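Local coordinates for CBS domain-containing protein (Listeria monocytogenes, PDB 6XNU) that binds the second messenger c-di-AMP, probably through its CBS domains, and takes part in controlling (p)ppGpp and c-di-AMP homeostasis, at residues L123-V129 / I141-V147; L64-L70 / V132-F138; A49-L53 / I74-I79; L70-I74 / V102-F107. All coordinates share one frame; numbering follows the deposited sequence.

Overall arrangement
Interactions 1 and 3 lie on opposite sides of the chain's centre, their centres about 20 Å apart, and both touch the second subunit. Interaction 3 is buried and made by apolar side chains, with no hydrogen bond between its segments, a helix packed on the strand-to-helix turn 74-79; interaction 1 mixes hairpin bonds with an arginine that grips carbonyls at a helix end. Interaction 2 lies more at the surface, joining two hairpin turns through backbone bonds and a salt bridge. Interaction 4 shares Leu70 with interaction 2 and Ile74 with interaction 3, so strand 70-75 runs through all three. Phe128 of interaction 1 also packs on Leu73 of interaction 4.

Interaction 1: residues L123-V129 / I141-V147; sequences LVDHPFV and IVTRRVV
The helix-strand-strand-helix run of a CBS domain closes on itself here: residues 123-129 leave helix 116-125 for the first strand of a hairpin, and 141-147 leave the second strand for helix 145-161. Arg144 carries the polar contact. Its CG lies anti to the carbonyl carbon (chi1 -79°) and the chain then runs extended to NE, which carries the guanidinium across to the end of the other helix. NE meets Leu123 O at 2.7 Å, almost straight and in the guanidinium plane. NH2 reaches Val124 O at 2.8 Å, less straight and from above that carbonyl's plane. Arginine suits the place because one flat cation can serve two neighbouring carbonyls at a helix end while Pro127 CA lies against one of its faces.

The backbones pair antiparallel: Val129 N donates to Val142 O and Val142 N returns a bond to Val129 O. Beyond this pair Arg144 N reaches Pro127 O at 3.2 Å. Phe128 and Thr143 share one face of the sheet, with Phe128 CB 3.9 Å from Thr143 CG2. The ring's CD2 also lies 3.8 Å from Ile141 CG2. Branched Leu123 fills the angle between strand and helix, its CD1 4.0 Å from Val147 CG2. Thr143 OG1 caps the following turn by accepting from Arg145 N.

Ile141 continues the sheet by bonding to Ile32 of strand 32-33, while Leu123 and Val147 both pack on Leu148 of the second subunit, placing helices 116-125 and 145-161 at the dimer interface.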
# COMPACT_ATOMS: atom_id res chain seq x y z
N LEU A 123 7.22 -12.08 4.01
CA LEU A 123 6.56 -10.86 4.44
C LEU A 123 7.54 -9.75 4.77
O LEU A 123 7.11 -8.61 4.97
CB LEU A 123 5.65 -11.16 5.65
CG LEU A 123 4.42 -12.01 5.29
CD1 LEU A 123 3.71 -12.52 6.55
CD2 LEU A 123 3.47 -11.24 4.39
N VAL A 124 8.84 -10.04 4.80
CA VAL A 124 9.84 -8.98 4.98
C VAL A 124 9.81 -8.00 3.82
O VAL A 124 9.74 -6.78 4.01
CB VAL A 124 11.23 -9.60 5.17
CG1 VAL A 124 12.30 -8.51 5.12
CG2 VAL A 124 11.29 -10.35 6.48
N ASP A 125 9.85 -8.51 2.59
CA ASP A 125 9.88 -7.63 1.43
C ASP A 125 8.55 -7.60 0.69
O ASP A 125 8.46 -7.00 -0.38
CB ASP A 125 11.01 -8.04 0.49
CG ASP A 125 12.38 -7.68 1.04
OD1 ASP A 125 12.54 -6.57 1.58
OD2 ASP A 125 13.29 -8.53 0.95
N HIS A 126 7.51 -8.22 1.25
CA HIS A 126 6.19 -8.21 0.63
C HIS A 126 5.12 -7.91 1.68
O HIS A 126 4.97 -8.66 2.65
CB HIS A 126 5.92 -9.54 -0.07
CG HIS A 126 6.96 -9.91 -1.07
ND1 HIS A 126 8.04 -10.72 -0.77
CD2 HIS A 126 7.11 -9.56 -2.37
CE1 HIS A 126 8.80 -10.86 -1.84
NE2 HIS A 126 8.26 -10.16 -2.83
N PRO A 127 4.38 -6.82 1.51
CA PRO A 127 3.29 -6.50 2.45
C PRO A 127 2.22 -7.57 2.51
O PRO A 127 1.57 -7.72 3.56
CB PRO A 127 2.74 -5.18 1.90
CG PRO A 127 3.91 -4.56 1.21
CD PRO A 127 4.66 -5.71 0.58
N PHE A 128 1.97 -8.28 1.42
CA PHE A 128 1.11 -9.46 1.45
C PHE A 128 1.65 -10.46 0.46
O PHE A 128 2.40 -10.11 -0.46
CB PHE A 128 -0.35 -9.14 1.12
CG PHE A 128 -0.57 -8.72 -0.31
CD1 PHE A 128 -0.45 -7.39 -0.67
CD2 PHE A 128 -0.91 -9.65 -1.28
CE1 PHE A 128 -0.65 -6.99 -1.98
CE2 PHE A 128 -1.11 -9.26 -2.59
CZ PHE A 128 -0.98 -7.93 -2.94
N VAL A 129 1.25 -11.71 0.65
CA VAL A 129 1.62 -12.79 -0.25
C VAL A 129 0.38 -13.59 -0.60
O VAL A 129 -0.41 -13.93 0.29
CB VAL A 129 2.71 -13.69 0.35
CG1 VAL A 129 3.05 -14.82 -0.63
CG2 VAL A 129 3.95 -12.88 0.63
N ILE A 141 -5.04 -14.11 0.59
CA ILE A 141 -3.76 -13.46 0.85
C ILE A 141 -3.45 -13.54 2.34
O ILE A 141 -4.34 -13.63 3.19
CB ILE A 141 -3.73 -11.98 0.37
CG1 ILE A 141 -4.73 -11.13 1.15
CG2 ILE A 141 -3.97 -11.89 -1.16
CD1 ILE A 141 -4.62 -9.65 0.82
N VAL A 142 -2.15 -13.55 2.64
CA VAL A 142 -1.64 -13.39 4.00
C VAL A 142 -0.92 -12.05 4.05
O VAL A 142 -0.15 -11.74 3.13
CB VAL A 142 -0.70 -14.55 4.38
CG1 VAL A 142 -0.09 -14.31 5.75
CG2 VAL A 142 -1.46 -15.86 4.37
N THR A 143 -1.17 -11.25 5.09
CA THR A 143 -0.54 -9.94 5.18
C THR A 143 0.35 -9.85 6.42
O THR A 143 0.40 -10.75 7.26
CB THR A 143 -1.58 -8.79 5.21
OG1 THR A 143 -2.09 -8.59 6.53
CG2 THR A 143 -2.74 -9.09 4.24
N ARG A 144 1.06 -8.73 6.51
CA ARG A 144 1.97 -8.50 7.63
C ARG A 144 1.24 -8.33 8.95
O ARG A 144 1.85 -8.50 10.02
CB ARG A 144 2.81 -7.26 7.37
CG ARG A 144 3.96 -7.47 6.44
CD ARG A 144 4.61 -6.13 6.18
NE ARG A 144 5.79 -6.23 5.33
CZ ARG A 144 6.29 -5.21 4.64
NH1 ARG A 144 5.69 -4.03 4.71
NH2 ARG A 144 7.37 -5.37 3.90
N ARG A 145 -0.06 -7.98 8.91
CA ARG A 145 -0.76 -7.62 10.13
C ARG A 145 -0.75 -8.75 11.16
O ARG A 145 -0.62 -8.49 12.36
CB ARG A 145 -2.19 -7.20 9.82
CG ARG A 145 -3.01 -6.87 11.05
CD ARG A 145 -4.25 -6.10 10.66
NE ARG A 145 -5.01 -5.64 11.82
CZ ARG A 145 -5.93 -6.37 12.44
NH1 ARG A 145 -6.19 -7.60 12.02
NH2 ARG A 145 -6.57 -5.87 13.49
N VAL A 146 -0.89 -10.00 10.71
CA VAL A 146 -0.94 -11.11 11.67
C VAL A 146 0.37 -11.18 12.46
O VAL A 146 0.36 -11.47 13.66
CB VAL A 146 -1.25 -12.45 10.96
CG1 VAL A 146 -0.18 -12.80 9.93
CG2 VAL A 146 -1.37 -13.57 11.99
N VAL A 147 1.50 -10.88 11.81
CA VAL A 147 2.78 -10.94 12.52
C VAL A 147 2.88 -9.79 13.51
O VAL A 147 3.35 -9.97 14.64
CB VAL A 147 3.95 -10.93 11.52
CG1 VAL A 147 5.29 -10.94 12.27
CG2 VAL A 147 3.85 -12.14 10.55
O HOH W 1 0.58 -5.91 4.96

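Interaction 2: residues L64-L70 / V132-F138; sequences LDFEFKL and VDSDHHF
Lys69 and His137 stand opposite each other where two beta-hairpin turns meet, one between strands 60-64 and 70-75, the other between 128-132 and 138-143. Each loop contains a type I turn, Asp65 to Phe68 and Asp133 to His136.

Backbone bonds flank this single bridge. Phe138 N donates almost straight to Phe68 O at 2.9 Å, and Leu70 N to His136 O at 3.0 Å, so the two hairpins are joined through main-chain atoms.

The turns are fixed by aspartates, whose short side chains can reach back to backbone N-H groups. Asp65 OD1 takes a bond from Lys69 N, met from above the carboxylate plane. In the second turn His137 N donates chiefly to Asp133 OD1; a longer bond to Asp135 OD1 is consistent with an Asx turn.

Apolar side chains meet on the inner side. Leu64 CD2 packs 3.8 Å from Phe138 CB, the two side chains crossing at about a right angle. Leu70 CD2 lies 3.7 Å from Val132 CG1, and both Leu70 and Phe138 also touch Cys130, so these branched and aromatic groups join the interior.

One salt bridge crosses the contact. The long chain of Lys69 runs past the backbone bridge and bends at its end (chi4 -49°), bringing NZ to two oxygens of one residue: Asp135 OD2 at 2.7 Å in the salt bridge and Asp135 O at 2.9 Å.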
# COMPACT_ATOMS: atom_id res chain seq x y z
N LEU A 64 -6.32 -12.48 -12.32
CA LEU A 64 -6.71 -13.87 -12.48
C LEU A 64 -7.11 -14.15 -13.93
O LEU A 64 -7.38 -13.23 -14.70
CB LEU A 64 -7.89 -14.22 -11.57
CG LEU A 64 -7.73 -13.86 -10.09
CD1 LEU A 64 -8.95 -14.39 -9.32
CD2 LEU A 64 -6.43 -14.41 -9.55
N ASP A 65 -7.15 -15.43 -14.28
CA ASP A 65 -7.74 -15.81 -15.55
C ASP A 65 -9.18 -16.29 -15.33
O ASP A 65 -9.72 -16.19 -14.23
CB ASP A 65 -6.85 -16.86 -16.26
CG ASP A 65 -6.73 -18.17 -15.50
OD1 ASP A 65 -7.59 -18.50 -14.65
OD2 ASP A 65 -5.76 -18.91 -15.79
N PHE A 66 -9.82 -16.81 -16.38
CA PHE A 66 -11.21 -17.20 -16.24
C PHE A 66 -11.39 -18.46 -15.39
O PHE A 66 -12.52 -18.76 -14.99
CB PHE A 66 -11.83 -17.42 -17.63
CG PHE A 66 -11.42 -18.71 -18.28
CD1 PHE A 66 -10.09 -18.96 -18.58
CD2 PHE A 66 -12.37 -19.68 -18.59
CE1 PHE A 66 -9.71 -20.16 -19.18
CE2 PHE A 66 -12.00 -20.88 -19.18
CZ PHE A 66 -10.67 -21.12 -19.48
N GLU A 67 -10.32 -19.20 -15.13
CA GLU A 67 -10.34 -20.33 -14.21
C GLU A 67 -9.94 -19.93 -12.79
O GLU A 67 -9.73 -20.81 -11.95
CB GLU A 67 -9.40 -21.45 -14.68
CG GLU A 67 -9.70 -21.99 -16.07
CD GLU A 67 -8.72 -23.09 -16.45
OE1 GLU A 67 -8.77 -24.17 -15.82
OE2 GLU A 67 -7.89 -22.86 -17.34
N PHE A 68 -9.83 -18.63 -12.53
CA PHE A 68 -9.46 -18.10 -11.22
C PHE A 68 -8.06 -18.53 -10.79
O PHE A 68 -7.76 -18.59 -9.59
CB PHE A 68 -10.51 -18.46 -10.16
CG PHE A 68 -11.83 -17.81 -10.39
CD1 PHE A 68 -12.67 -18.28 -11.39
CD2 PHE A 68 -12.20 -16.67 -9.69
CE1 PHE A 68 -13.89 -17.68 -11.65
CE2 PHE A 68 -13.42 -16.06 -9.93
CZ PHE A 68 -14.27 -16.55 -10.93
N LYS A 69 -7.18 -18.78 -11.76
CA LYS A 69 -5.76 -18.98 -11.46
C LYS A 69 -5.02 -17.64 -11.45
O LYS A 69 -5.35 -16.72 -12.21
CB LYS A 69 -5.12 -19.92 -12.48
CG LYS A 69 -5.71 -21.31 -12.48
CD LYS A 69 -5.13 -22.13 -13.63
CE LYS A 69 -5.91 -23.41 -13.83
NZ LYS A 69 -6.08 -24.13 -12.54
N LEU A 70 -4.00 -17.56 -10.61
CA LEU A 70 -3.28 -16.31 -10.35
C LEU A 70 -2.17 -16.10 -11.38
O LEU A 70 -1.25 -16.92 -11.47
CB LEU A 70 -2.69 -16.34 -8.94
CG LEU A 70 -1.84 -15.14 -8.54
CD1 LEU A 70 -2.67 -13.87 -8.46
CD2 LEU A 70 -1.17 -15.42 -7.22
N VAL A 132 -2.22 -19.88 -3.06
CA VAL A 132 -2.77 -20.60 -4.21
C VAL A 132 -2.73 -22.08 -3.89
O VAL A 132 -1.98 -22.53 -3.02
CB VAL A 132 -2.01 -20.33 -5.54
CG1 VAL A 132 -1.97 -18.82 -5.86
CG2 VAL A 132 -0.61 -20.91 -5.49
N ASP A 133 -3.55 -22.85 -4.60
CA ASP A 133 -3.47 -24.29 -4.41
C ASP A 133 -2.51 -24.86 -5.47
O ASP A 133 -1.87 -24.11 -6.22
CB ASP A 133 -4.87 -24.89 -4.40
CG ASP A 133 -5.45 -25.08 -5.76
OD1 ASP A 133 -4.85 -24.56 -6.72
OD2 ASP A 133 -6.48 -25.77 -5.88
N SER A 134 -2.38 -26.19 -5.55
CA SER A 134 -1.34 -26.74 -6.40
C SER A 134 -1.54 -26.44 -7.88
O SER A 134 -0.56 -26.46 -8.64
CB SER A 134 -1.21 -28.25 -6.18
OG SER A 134 -2.49 -28.86 -6.02
N ASP A 135 -2.76 -26.14 -8.33
CA ASP A 135 -2.99 -25.76 -9.72
C ASP A 135 -3.10 -24.24 -9.91
O ASP A 135 -3.64 -23.79 -10.92
CB ASP A 135 -4.21 -26.50 -10.30
CG ASP A 135 -5.55 -25.87 -9.93
OD1 ASP A 135 -5.65 -25.16 -8.92
OD2 ASP A 135 -6.54 -26.08 -10.66
N HIS A 136 -2.59 -23.46 -8.95
CA HIS A 136 -2.50 -22.00 -8.99
C HIS A 136 -3.85 -21.31 -8.85
O HIS A 136 -3.95 -20.11 -9.12
CB HIS A 136 -1.78 -21.51 -10.25
CG HIS A 136 -0.29 -21.71 -10.19
ND1 HIS A 136 0.54 -20.91 -9.43
CD2 HIS A 136 0.50 -22.64 -10.76
CE1 HIS A 136 1.78 -21.33 -9.56
NE2 HIS A 136 1.79 -22.38 -10.36
N HIS A 137 -4.88 -22.02 -8.41
CA HIS A 137 -6.15 -21.39 -8.11
C HIS A 137 -5.98 -20.45 -6.93
O HIS A 137 -5.42 -20.84 -5.90
CB HIS A 137 -7.19 -22.47 -7.81
CG HIS A 137 -8.55 -21.95 -7.47
ND1 HIS A 137 -8.94 -21.67 -6.18
CD2 HIS A 137 -9.62 -21.71 -8.26
CE1 HIS A 137 -10.20 -21.26 -6.19
NE2 HIS A 137 -10.63 -21.27 -7.44
N PHE A 138 -6.47 -19.23 -7.09
CA PHE A 138 -6.28 -18.18 -6.08
C PHE A 138 -7.15 -18.44 -4.85
O PHE A 138 -8.37 -18.57 -4.96
CB PHE A 138 -6.61 -16.82 -6.68
CG PHE A 138 -6.48 -15.68 -5.72
CD1 PHE A 138 -5.30 -15.46 -5.03
CD2 PHE A 138 -7.54 -14.82 -5.51
CE1 PHE A 138 -5.19 -14.40 -4.14
CE2 PHE A 138 -7.43 -13.74 -4.63
CZ PHE A 138 -6.25 -13.54 -3.95

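Interaction 3: residues A49-L53 / I74-I79; sequences ALLVL and ISAAMI
Ile79 turns its CG1 anti to the carbonyl carbon (chi1 -70°) and extends it (chi2 167°), placing CD1 among Ala49, Leu50 and Leu53 of helix 46-56, while Leu53, with its CG also anti to the carbonyl carbon (chi1 -83°), comes from the helix to meet it. CD1 of Ile79 is the hub: it lies 3.8 Å from Ala49 CB, and equally close to CD1 of both Leu50 and Leu53. The small methyl of Ala49 lets the isoleucine approach the helix closely, and the two leucines lie against its tip with their branches.

Leu53 also reaches beyond Ile79 to the backbone. Its CD1 rests 3.6 Å from Ala76 N, at the first residue of helix 76-82, and its CD2 lies 3.8 Å from Ile74 O. Leu50 CD1 touches the methyl of Ala76 at 4.1 Å. No hydrogen bond crosses the contact; Ser75, the N-cap, accepts from Met78 N through its OG.

Helix 46-56 connects the parallel neighbours 40-41 and 60-64, a beta-alpha-beta crossover consistent with a CBS-type unit, and packs here on the start of helix 76-82. Ile61 of strand 60-64 and Val99 of helix 99-102 border the contact, and Ala76 meets Ala76 of the second subunit.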
# COMPACT_ATOMS: atom_id res chain seq x y z
N ALA A 49 -9.35 -1.59 -14.48
CA ALA A 49 -8.49 -1.92 -13.34
C ALA A 49 -8.35 -0.75 -12.38
O ALA A 49 -8.33 -0.93 -11.16
CB ALA A 49 -7.11 -2.37 -13.84
N LEU A 50 -8.24 0.47 -12.92
CA LEU A 50 -8.12 1.64 -12.06
C LEU A 50 -9.36 1.82 -11.20
O LEU A 50 -9.27 2.19 -10.02
CB LEU A 50 -7.87 2.89 -12.93
CG LEU A 50 -6.82 3.91 -12.51
CD1 LEU A 50 -5.51 3.27 -12.05
CD2 LEU A 50 -6.59 4.87 -13.68
N LEU A 51 -10.53 1.56 -11.78
CA LEU A 51 -11.77 1.64 -11.02
C LEU A 51 -11.78 0.62 -9.89
O LEU A 51 -12.08 0.96 -8.74
CB LEU A 51 -12.96 1.44 -11.95
CG LEU A 51 -14.35 1.30 -11.34
CD1 LEU A 51 -14.78 2.61 -10.70
CD2 LEU A 51 -15.33 0.87 -12.42
N VAL A 52 -11.45 -0.64 -10.20
CA VAL A 52 -11.43 -1.67 -9.17
C VAL A 52 -10.45 -1.30 -8.06
O VAL A 52 -10.77 -1.39 -6.87
CB VAL A 52 -11.10 -3.04 -9.78
CG1 VAL A 52 -10.92 -4.07 -8.66
CG2 VAL A 52 -12.18 -3.47 -10.74
N LEU A 53 -9.24 -0.90 -8.44
CA LEU A 53 -8.24 -0.52 -7.44
C LEU A 53 -8.73 0.62 -6.56
O LEU A 53 -8.50 0.62 -5.35
CB LEU A 53 -6.94 -0.11 -8.13
CG LEU A 53 -6.02 -1.25 -8.54
CD1 LEU A 53 -5.12 -0.74 -9.66
CD2 LEU A 53 -5.19 -1.75 -7.36
N ILE A 74 -1.23 -6.13 -9.89
CA ILE A 74 -1.31 -4.84 -10.56
C ILE A 74 -1.64 -3.75 -9.54
O ILE A 74 -2.37 -3.97 -8.57
CB ILE A 74 -2.34 -4.86 -11.72
CG1 ILE A 74 -2.18 -3.63 -12.62
CG2 ILE A 74 -3.77 -4.99 -11.20
CD1 ILE A 74 -3.03 -3.72 -13.90
N SER A 75 -1.07 -2.57 -9.78
CA SER A 75 -1.26 -1.41 -8.93
C SER A 75 -1.52 -0.18 -9.79
O SER A 75 -1.27 -0.17 -11.00
CB SER A 75 -0.05 -1.14 -8.05
OG SER A 75 1.04 -0.70 -8.86
N ALA A 76 -1.99 0.89 -9.15
CA ALA A 76 -2.17 2.15 -9.85
C ALA A 76 -0.86 2.69 -10.39
O ALA A 76 -0.84 3.30 -11.47
CB ALA A 76 -2.83 3.18 -8.93
N ALA A 77 0.25 2.48 -9.67
CA ALA A 77 1.53 3.00 -10.15
C ALA A 77 1.96 2.30 -11.43
O ALA A 77 2.48 2.93 -12.35
CB ALA A 77 2.60 2.86 -9.08
N MET A 78 1.72 0.99 -11.52
CA MET A 78 2.06 0.26 -12.73
C MET A 78 1.24 0.75 -13.91
O MET A 78 1.75 0.89 -15.03
CB MET A 78 1.82 -1.24 -12.54
CG MET A 78 2.65 -1.90 -11.49
SD MET A 78 2.13 -3.62 -11.36
CE MET A 78 2.59 -3.98 -9.66
N ILE A 79 -0.04 1.02 -13.67
CA ILE A 79 -0.93 1.49 -14.73
C ILE A 79 -0.52 2.88 -15.19
O ILE A 79 -0.40 3.14 -16.40
CB ILE A 79 -2.38 1.46 -14.22
CG1 ILE A 79 -2.87 0.02 -14.06
CG2 ILE A 79 -3.29 2.30 -15.10
CD1 ILE A 79 -4.15 -0.10 -13.27

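Interaction 4: residues L70-I74 / V102-F107; sequences LHGLI and VMQTDF
Leu73 and Gln104 form a single antiparallel hydrogen-bonded bridge, Leu73 N donating to Gln104 O at 3.0 Å and Gln104 N to Leu73 O at 2.8 Å. The bridge ties the linker that runs from helix 99-102 into strand 109-110 against the edge of strand 70-75, which carries a classic beta bulge where His71 and Gly72 both face Val63.

The bulge lies under Phe107 and Met103. With CG between the backbone N and the carbonyl carbon (chi1 51°), Phe107 directs its ring toward the strand. His71 O sits at the edge of this ring, in its plane, 3.4 Å from CE2; an aromatic C-H edge is a suitable neighbour for a carbonyl oxygen. The same CE2 lies 3.4 Å from Gly72 CA. Gly72 suits its place because a side chain here would run into Met103 SD and press on Gln104 O. Met103 reaches this glycine with its sulfur, SD lying 3.8 Å from Gly72 CA, while its extended, flexible chain carries CE onward to His71 CB. The imidazole of His71 is bonded through NE2 to Asp65.

Leu73 places CD1 at 3.7 Å from Phe107 CB, and the same methyl lies beside Gln104 NE2, the two side chains pointing the same way. At the far end of the strand the slender tip of Ile74 meets Val102, CD1 to CG2 at 3.6 Å, two branched side chains fitted together obliquely. Around them pack Ile79 and Ala82 of helix 76-82. At the other end, Leu70 approaches Phe107 from the opposite direction and sets its CD2 methyl 3.5 Å from ring atom CE1.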
# COMPACT_ATOMS: atom_id res chain seq x y z
N LEU A 70 -4.00 -17.56 -10.61
CA LEU A 70 -3.28 -16.31 -10.35
C LEU A 70 -2.17 -16.10 -11.38
O LEU A 70 -1.25 -16.92 -11.47
CB LEU A 70 -2.69 -16.34 -8.94
CG LEU A 70 -1.84 -15.14 -8.54
CD1 LEU A 70 -2.67 -13.87 -8.46
CD2 LEU A 70 -1.17 -15.42 -7.22
N HIS A 71 -2.23 -14.99 -12.11
CA HIS A 71 -1.26 -14.66 -13.15
C HIS A 71 -0.39 -13.46 -12.84
O HIS A 71 0.73 -13.37 -13.35
CB HIS A 71 -1.97 -14.38 -14.49
CG HIS A 71 -2.47 -15.61 -15.18
ND1 HIS A 71 -1.91 -16.09 -16.34
CD2 HIS A 71 -3.49 -16.44 -14.87
CE1 HIS A 71 -2.56 -17.18 -16.71
NE2 HIS A 71 -3.52 -17.42 -15.84
N GLY A 72 -0.86 -12.52 -12.02
CA GLY A 72 -0.07 -11.32 -11.83
C GLY A 72 -0.64 -10.46 -10.73
O GLY A 72 -1.67 -10.78 -10.12
N LEU A 73 0.06 -9.36 -10.48
CA LEU A 73 -0.32 -8.35 -9.50
C LEU A 73 -0.27 -7.00 -10.20
O LEU A 73 0.62 -6.76 -11.03
CB LEU A 73 0.63 -8.34 -8.30
CG LEU A 73 0.69 -9.61 -7.44
CD1 LEU A 73 1.83 -9.52 -6.44
CD2 LEU A 73 -0.64 -9.80 -6.73
N ILE A 74 -1.23 -6.13 -9.89
CA ILE A 74 -1.31 -4.84 -10.56
C ILE A 74 -1.64 -3.75 -9.54
O ILE A 74 -2.37 -3.97 -8.57
CB ILE A 74 -2.34 -4.86 -11.72
CG1 ILE A 74 -2.18 -3.63 -12.62
CG2 ILE A 74 -3.77 -4.99 -11.20
CD1 ILE A 74 -3.03 -3.72 -13.90
N VAL A 102 0.78 -4.65 -18.25
CA VAL A 102 1.52 -3.89 -17.25
C VAL A 102 1.69 -4.62 -15.93
O VAL A 102 2.49 -4.18 -15.10
CB VAL A 102 0.87 -2.51 -16.99
CG1 VAL A 102 0.52 -1.84 -18.31
CG2 VAL A 102 -0.36 -2.64 -16.11
N MET A 103 0.97 -5.71 -15.70
CA MET A 103 1.01 -6.38 -14.40
C MET A 103 2.39 -6.97 -14.11
O MET A 103 3.15 -7.30 -15.02
CB MET A 103 -0.04 -7.48 -14.35
CG MET A 103 0.29 -8.65 -15.26
SD MET A 103 -1.01 -9.89 -15.24
CE MET A 103 -0.36 -11.11 -16.39
N GLN A 104 2.69 -7.10 -12.83
CA GLN A 104 3.90 -7.76 -12.37
C GLN A 104 3.70 -9.27 -12.40
O GLN A 104 2.74 -9.79 -11.82
CB GLN A 104 4.24 -7.27 -10.96
CG GLN A 104 5.09 -8.21 -10.11
CD GLN A 104 5.37 -7.61 -8.74
OE1 GLN A 104 5.77 -6.45 -8.64
NE2 GLN A 104 5.13 -8.38 -7.68
N THR A 105 4.59 -9.98 -13.10
CA THR A 105 4.50 -11.43 -13.20
C THR A 105 5.50 -12.14 -12.30
O THR A 105 5.50 -13.37 -12.25
CB THR A 105 4.70 -11.87 -14.65
OG1 THR A 105 5.95 -11.36 -15.11
CG2 THR A 105 3.58 -11.34 -15.53
N ASP A 106 6.35 -11.39 -11.61
CA ASP A 106 7.38 -11.90 -10.72
C ASP A 106 6.91 -11.70 -9.29
O ASP A 106 7.11 -10.64 -8.69
CB ASP A 106 8.69 -11.17 -10.98
CG ASP A 106 8.50 -9.65 -11.01
OD1 ASP A 106 7.75 -9.14 -11.88
OD2 ASP A 106 9.09 -8.95 -10.14
N PHE A 107 6.26 -12.71 -8.72
CA PHE A 107 5.74 -12.58 -7.36
C PHE A 107 5.85 -13.91 -6.62
O PHE A 107 5.78 -14.98 -7.25
CB PHE A 107 4.27 -12.11 -7.37
CG PHE A 107 3.38 -12.92 -8.26
CD1 PHE A 107 2.79 -14.08 -7.79
CD2 PHE A 107 3.15 -12.54 -9.57
CE1 PHE A 107 1.98 -14.85 -8.62
CE2 PHE A 107 2.34 -13.30 -10.40
CZ PHE A 107 1.75 -14.45 -9.92